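Local coordinates for protein beta-N-acetylhexosaminidase (Beutenbergia cavernae, PDB 5BU9) that probably hydrolyses terminal non-reducing N-acetyl-D-hexosamine residues of N-acetyl-beta-D-hexosaminides, as a member of glycosyl hydrolase family 3, at residues Gln13-Gly18 with Ala306-Ala311; Asp30-Ser35 with Thr61-Asp66; Val37-Leu42 with Ala335-Ala340. All coordinates share one frame; numbering follows the deposited sequence.

The three contacts illustrate how the layers of a TIM barrel are joined. Contacts 1 and 3 are buried, and both reach the same sheet through the neighbouring parallel strands 15-20 and 39-43; contact 2 is only partly buried and lies farther from the centre of the chain. Their chemistry follows their place. Contact 1, between strand and covering helix, is wholly apolar. Contact 3, at the start of a strand, sets a lysine ammonium among oxygen acceptors. Contact 2, between a helix and a turn, combines a small apolar patch with a bridging water. Contacts 1 and 3 are also joined to each other by hydrogen bonds between their segments.

Contact 1 of 3, residues Gln13-Gly18 with Ala306-Ala311; sequences QLFMVG and AEMVAA
F15, V309 and the selenomethionine M308 account for all the surface that the segments 13-18 and 306-311 bury in each other, and the phenylalanine gives the largest share. Its side chain leaves the strand toward the helix, where V309 offers a single methyl to the ring. CG2 of V309 stands 3.6 Å from the centroid of the F15 ring and 12° off the ring normal, a CH-pi contact made squarely over one face. The valine's first torsion of 168° explains which branch is used: it turns CG1 anti to the backbone N and leaves CG2 anti to the carbonyl carbon, above the ring. M308, one residue earlier in the helix, meets a different part of the same ring. Its CB lies 3.6 Å from F15 CE2, approaching obliquely. The selenomethionine chain then bends at chi3 (68°), and its terminal methyl CE returns to 4.0 Å from the same F15 CE2. Between these two side chains the far end of the ring reaches the helix backbone, with F15 CZ 3.8 Å from V309 N. The polar groups of the helix play no bonding part across the interface; within it, A310 N is already bonded to A306 O. The contact joins the first strand of a TIM barrel to helix 305-318, which follows the last strand, 296-298. That strand pairs with 15-20, so the barrel closes here; F15 packs on V298, while M308 touches V296 and V298 and also reaches P281 and A285 of helix 281-291.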
# COMPACT_ATOMS: atom_id res chain seq x y z
N GLN A 13 -2.64 8.04 -12.75
CA GLN A 13 -3.42 7.52 -11.63
C GLN A 13 -2.91 6.20 -11.03
O GLN A 13 -3.33 5.84 -9.92
CB GLN A 13 -4.88 7.32 -12.06
CG GLN A 13 -5.54 8.58 -12.40
CD GLN A 13 -5.74 9.46 -11.20
OE1 GLN A 13 -6.27 9.02 -10.18
NE2 GLN A 13 -5.31 10.71 -11.30
N LEU A 14 -2.07 5.47 -11.79
CA LEU A 14 -1.51 4.17 -11.39
C LEU A 14 -0.22 4.29 -10.57
O LEU A 14 0.47 3.29 -10.30
CB LEU A 14 -1.25 3.31 -12.64
CG LEU A 14 -2.41 3.18 -13.64
CD1 LEU A 14 -2.03 2.15 -14.71
CD2 LEU A 14 -3.72 2.78 -12.94
N PHE A 15 0.12 5.52 -10.16
CA PHE A 15 1.32 5.73 -9.35
C PHE A 15 1.04 6.46 -8.03
O PHE A 15 0.15 7.31 -7.94
CB PHE A 15 2.37 6.50 -10.14
CG PHE A 15 3.07 5.68 -11.18
CD1 PHE A 15 2.49 5.47 -12.43
CD2 PHE A 15 4.31 5.13 -10.92
CE1 PHE A 15 3.13 4.71 -13.39
CE2 PHE A 15 4.97 4.37 -11.88
CZ PHE A 15 4.38 4.17 -13.12
N MSE A 16 1.82 6.10 -7.01
CA MSE A 16 1.78 6.78 -5.73
C MSE A 16 3.21 7.25 -5.40
O MSE A 16 4.09 6.42 -5.16
CB MSE A 16 1.19 5.88 -4.64
CG MSE A 16 0.97 6.62 -3.29
SE MSE A 16 0.16 5.50 -1.92
CE MSE A 16 -1.71 5.82 -2.35
N VAL A 17 3.45 8.56 -5.42
CA VAL A 17 4.84 9.02 -5.25
C VAL A 17 5.04 9.61 -3.87
O VAL A 17 4.18 10.34 -3.35
CB VAL A 17 5.25 10.02 -6.35
CG1 VAL A 17 4.35 11.23 -6.34
CG2 VAL A 17 6.67 10.45 -6.14
N GLY A 18 6.17 9.25 -3.27
CA GLY A 18 6.48 9.65 -1.91
C GLY A 18 6.89 11.11 -1.82
O GLY A 18 7.32 11.69 -2.81
N ALA A 306 9.29 9.72 -12.31
CA ALA A 306 9.10 10.33 -13.63
C ALA A 306 9.40 9.35 -14.75
O ALA A 306 8.59 9.19 -15.67
CB ALA A 306 9.99 11.61 -13.79
N GLU A 307 10.56 8.70 -14.69
CA GLU A 307 10.93 7.79 -15.78
C GLU A 307 10.05 6.51 -15.80
O GLU A 307 9.87 5.91 -16.86
CB GLU A 307 12.40 7.42 -15.68
CG GLU A 307 12.67 6.27 -14.71
CD GLU A 307 14.11 6.26 -14.25
OE1 GLU A 307 14.81 5.23 -14.43
OE2 GLU A 307 14.54 7.30 -13.71
N MSE A 308 9.50 6.11 -14.65
CA MSE A 308 8.62 4.94 -14.62
C MSE A 308 7.31 5.28 -15.29
O MSE A 308 6.76 4.50 -16.07
CB MSE A 308 8.36 4.48 -13.19
CG MSE A 308 9.60 3.96 -12.53
SE MSE A 308 9.39 3.70 -10.59
CE MSE A 308 8.16 2.27 -10.60
N VAL A 309 6.79 6.45 -14.95
CA VAL A 309 5.55 6.92 -15.58
C VAL A 309 5.75 6.98 -17.08
O VAL A 309 4.90 6.51 -17.84
CB VAL A 309 5.12 8.30 -15.02
CG1 VAL A 309 4.02 8.90 -15.88
CG2 VAL A 309 4.63 8.13 -13.58
N ALA A 310 6.89 7.52 -17.53
CA ALA A 310 7.10 7.71 -18.97
C ALA A 310 7.17 6.37 -19.67
O ALA A 310 6.66 6.21 -20.78
CB ALA A 310 8.37 8.50 -19.24
N ALA A 311 7.80 5.40 -19.02
CA ALA A 311 7.91 4.08 -19.59
C ALA A 311 6.53 3.43 -19.71
O ALA A 311 6.27 2.74 -20.69
CB ALA A 311 8.82 3.23 -18.76

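Contact 2 of 3, residues Asp30-Ser35 with Thr61-Asp66; sequences DAITAS and TAAVTD
A63 presents its methyl to two consecutive side chains of helix 26-35, I32 and T33, which meet it in different ways. I32 points toward the 61-66 segment and uses its short branch: CG2, anti to the backbone N at a chi1 of -59°, lies 3.9 Å from A63 CB. The same I32 methyl is also 3.9 Å from A63 O, so it borders both the side chain and the carbonyl of the alanine. T33 brings its hydroxyl rather than its methyl, with OG1 4.0 Å from A63 CB. In this TIM barrel of family 3, helix 26-35 is the connection from strand 15-20 to strand 39-43, and A63 belongs to the connection that follows, just after helix 50-61; the contact therefore joins two successive parts of the outer layer. A63 sits within a type I turn from T61 to V64, closed by the bond from V64 N to T61 O at 3.0 Å. A water hydrogen-bonded to T33 OG1 at 3.0 Å donates to the carbonyl of A63, although the modelled separation of 2.5 Å between the water and A63 O is short and its exact value doubtful. T33 OG1 is hydrogen-bonded to L29 O within its own helix as well, which ties the hydroxyl down beside the water. I32 also packs on L74, which V64 touches from the other segment.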
# COMPACT_ATOMS: atom_id res chain seq x y z
N ASP A 30 6.43 18.09 -8.78
CA ASP A 30 6.68 17.89 -10.19
C ASP A 30 6.05 16.59 -10.70
O ASP A 30 5.56 16.55 -11.83
CB ASP A 30 8.18 17.84 -10.50
CG ASP A 30 8.90 19.19 -10.25
OD1 ASP A 30 8.23 20.26 -10.21
OD2 ASP A 30 10.15 19.16 -10.09
N ALA A 31 6.10 15.53 -9.91
CA ALA A 31 5.54 14.23 -10.33
C ALA A 31 4.05 14.41 -10.61
O ALA A 31 3.58 13.92 -11.62
CB ALA A 31 5.76 13.17 -9.30
N ILE A 32 3.34 15.14 -9.75
CA ILE A 32 1.94 15.46 -9.98
C ILE A 32 1.72 16.38 -11.19
O ILE A 32 0.87 16.11 -12.03
CB ILE A 32 1.31 16.13 -8.75
CG1 ILE A 32 1.41 15.24 -7.53
CG2 ILE A 32 -0.13 16.45 -9.01
CD1 ILE A 32 0.96 15.96 -6.27
N THR A 33 2.45 17.48 -11.27
CA THR A 33 2.19 18.49 -12.31
C THR A 33 2.72 18.07 -13.67
O THR A 33 2.04 18.18 -14.66
CB THR A 33 2.81 19.86 -11.94
OG1 THR A 33 2.36 20.24 -10.65
CG2 THR A 33 2.35 20.94 -12.94
N ALA A 34 3.95 17.57 -13.72
CA ALA A 34 4.57 17.26 -15.01
C ALA A 34 4.34 15.82 -15.43
O ALA A 34 4.26 15.55 -16.62
CB ALA A 34 6.06 17.57 -14.97
N SER A 35 4.23 14.89 -14.48
CA SER A 35 4.01 13.49 -14.84
C SER A 35 2.57 12.99 -14.56
O SER A 35 2.26 11.83 -14.76
CB SER A 35 5.03 12.60 -14.11
OG SER A 35 6.34 12.78 -14.63
N THR A 61 -2.24 18.88 -2.55
CA THR A 61 -3.55 18.80 -3.17
C THR A 61 -3.74 20.04 -4.04
O THR A 61 -4.52 20.03 -4.98
CB THR A 61 -4.71 18.66 -2.14
OG1 THR A 61 -4.64 19.71 -1.18
CG2 THR A 61 -4.63 17.34 -1.42
N ALA A 62 -2.98 21.09 -3.74
CA ALA A 62 -3.08 22.32 -4.53
C ALA A 62 -2.50 22.10 -5.94
O ALA A 62 -2.69 22.92 -6.83
CB ALA A 62 -2.36 23.46 -3.84
N ALA A 63 -1.79 21.00 -6.14
CA ALA A 63 -1.22 20.74 -7.45
C ALA A 63 -2.21 19.99 -8.31
O ALA A 63 -1.96 19.81 -9.49
CB ALA A 63 0.08 19.94 -7.32
N VAL A 64 -3.34 19.55 -7.75
CA VAL A 64 -4.33 18.91 -8.61
C VAL A 64 -5.04 20.04 -9.31
O VAL A 64 -5.48 21.01 -8.69
CB VAL A 64 -5.33 17.91 -7.89
CG1 VAL A 64 -4.69 17.16 -6.74
CG2 VAL A 64 -6.65 18.52 -7.51
N THR A 65 -5.04 19.92 -10.63
CA THR A 65 -5.64 20.84 -11.59
C THR A 65 -6.21 19.94 -12.68
O THR A 65 -5.98 18.72 -12.65
CB THR A 65 -4.63 21.79 -12.24
OG1 THR A 65 -3.64 21.02 -12.94
CG2 THR A 65 -3.95 22.65 -11.19
N ASP A 66 -6.90 20.54 -13.64
CA ASP A 66 -7.44 19.77 -14.74
C ASP A 66 -6.31 19.23 -15.65
O ASP A 66 -6.34 18.08 -16.10
CB ASP A 66 -8.44 20.61 -15.56
CG ASP A 66 -9.24 19.75 -16.53
OD1 ASP A 66 -10.17 19.04 -16.05
OD2 ASP A 66 -8.93 19.74 -17.74
O HOH W 1 -0.46 21.17 -10.95

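Contact 3 of 3, residues Val37-Leu42 with Ala335-Ala340; sequences VGNVFL and AAKGVA
K337 brings its ammonium group to G38 and N39, where strand 39-43 begins, and the contact is chiefly one of hydrogen bonds from that group. NZ donates to G38 O at 2.9 Å and, at the same length, K337 NZ donates to N39 OD1. Neither acceptor is met in its own plane: the nitrogen stands 45° out of the carbonyl plane of G38 and 39° out of that of the N39 amide. It faces both oxygens from the apex of a nearly equilateral triangle; G38 O and N39 OD1 are 2.9 Å apart, two acceptors whose mutual repulsion the ammonium charge probably offsets. Q13 OE1 and P73 O also accept from NZ, so four oxygens surround an ammonium group that has three hydrogens to offer. The amide of N39 is fixed from its other end as well, since ND2 donates to F15 O on the neighbouring strand.

Apolar packing is subordinate. The lysine chain runs extended beyond CG, and this reach lets it span the gap from the helix end; on the way it touches V72 and L75. On the helix side the bonding is within the backbone. Helix 320-336 ends in a Schellman motif, with G338 at a phi of 70° and its N bonded to A335 O at 3.1 Å. Gathering acceptors at or just before the starts of three neighbouring strands around one lysine, the arrangement ties the last helix to the N-terminal end of a TIM barrel, the end away from the C-terminal strand ends where active sites of this fold lie.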
# COMPACT_ATOMS: atom_id res chain seq x y z
N VAL A 37 1.09 12.28 -11.91
CA VAL A 37 0.93 11.33 -10.80
C VAL A 37 -0.27 11.73 -9.93
O VAL A 37 -0.46 12.91 -9.58
CB VAL A 37 2.21 11.22 -9.98
CG1 VAL A 37 1.99 10.38 -8.73
CG2 VAL A 37 3.30 10.61 -10.86
N GLY A 38 -1.09 10.75 -9.60
CA GLY A 38 -2.40 11.02 -9.04
C GLY A 38 -2.57 10.69 -7.57
O GLY A 38 -3.65 10.92 -7.00
N ASN A 39 -1.50 10.19 -6.94
CA ASN A 39 -1.57 9.80 -5.55
C ASN A 39 -0.24 10.09 -4.88
O ASN A 39 0.80 10.04 -5.53
CB ASN A 39 -1.90 8.32 -5.41
CG ASN A 39 -3.06 7.89 -6.29
OD1 ASN A 39 -4.21 8.20 -6.01
ND2 ASN A 39 -2.75 7.16 -7.36
N VAL A 40 -0.27 10.39 -3.58
CA VAL A 40 0.94 10.66 -2.83
C VAL A 40 1.00 9.88 -1.53
O VAL A 40 0.00 9.36 -1.03
CB VAL A 40 1.10 12.17 -2.56
CG1 VAL A 40 1.25 12.92 -3.86
CG2 VAL A 40 -0.09 12.68 -1.81
N PHE A 41 2.20 9.80 -1.00
CA PHE A 41 2.47 9.05 0.19
C PHE A 41 3.41 9.87 1.07
O PHE A 41 4.45 10.32 0.60
CB PHE A 41 3.11 7.70 -0.15
CG PHE A 41 3.64 6.97 1.03
CD1 PHE A 41 2.80 6.19 1.81
CD2 PHE A 41 4.98 7.09 1.39
CE1 PHE A 41 3.30 5.52 2.94
CE2 PHE A 41 5.48 6.41 2.50
CZ PHE A 41 4.63 5.63 3.28
N LEU A 42 3.07 10.08 2.33
CA LEU A 42 3.97 10.81 3.24
C LEU A 42 4.92 9.85 3.97
O LEU A 42 4.46 8.97 4.71
CB LEU A 42 3.15 11.62 4.26
CG LEU A 42 2.71 13.00 3.77
CD1 LEU A 42 1.72 12.93 2.67
CD2 LEU A 42 2.16 13.82 4.93
N ALA A 335 -12.71 4.57 -9.55
CA ALA A 335 -13.87 4.09 -8.80
C ALA A 335 -13.60 4.09 -7.28
O ALA A 335 -14.50 4.36 -6.51
CB ALA A 335 -14.25 2.71 -9.24
N ALA A 336 -12.37 3.78 -6.86
CA ALA A 336 -12.06 3.85 -5.44
C ALA A 336 -12.08 5.31 -4.98
O ALA A 336 -12.28 5.59 -3.82
CB ALA A 336 -10.72 3.20 -5.14
N LYS A 337 -11.84 6.25 -5.89
CA LYS A 337 -11.95 7.66 -5.54
C LYS A 337 -13.37 8.25 -5.72
O LYS A 337 -13.57 9.45 -5.52
CB LYS A 337 -10.97 8.48 -6.37
CG LYS A 337 -9.51 8.12 -6.13
CD LYS A 337 -8.61 8.92 -7.10
CE LYS A 337 -7.16 8.78 -6.70
NZ LYS A 337 -6.26 9.69 -7.43
N GLY A 338 -14.33 7.41 -6.09
CA GLY A 338 -15.71 7.85 -6.32
C GLY A 338 -15.89 8.73 -7.56
O GLY A 338 -16.76 9.60 -7.58
N VAL A 339 -15.10 8.48 -8.60
CA VAL A 339 -15.09 9.31 -9.80
C VAL A 339 -15.55 8.58 -11.08
O VAL A 339 -15.07 7.48 -11.41
CB VAL A 339 -13.69 9.92 -9.99
CG1 VAL A 339 -13.55 10.56 -11.39
CG2 VAL A 339 -13.40 10.93 -8.88
N ALA A 340 -16.48 9.21 -11.81
CA ALA A 340 -16.98 8.71 -13.09
C ALA A 340 -15.97 8.98 -14.22
O ALA A 340 -15.85 8.20 -15.18
CB ALA A 340 -18.34 9.35 -13.42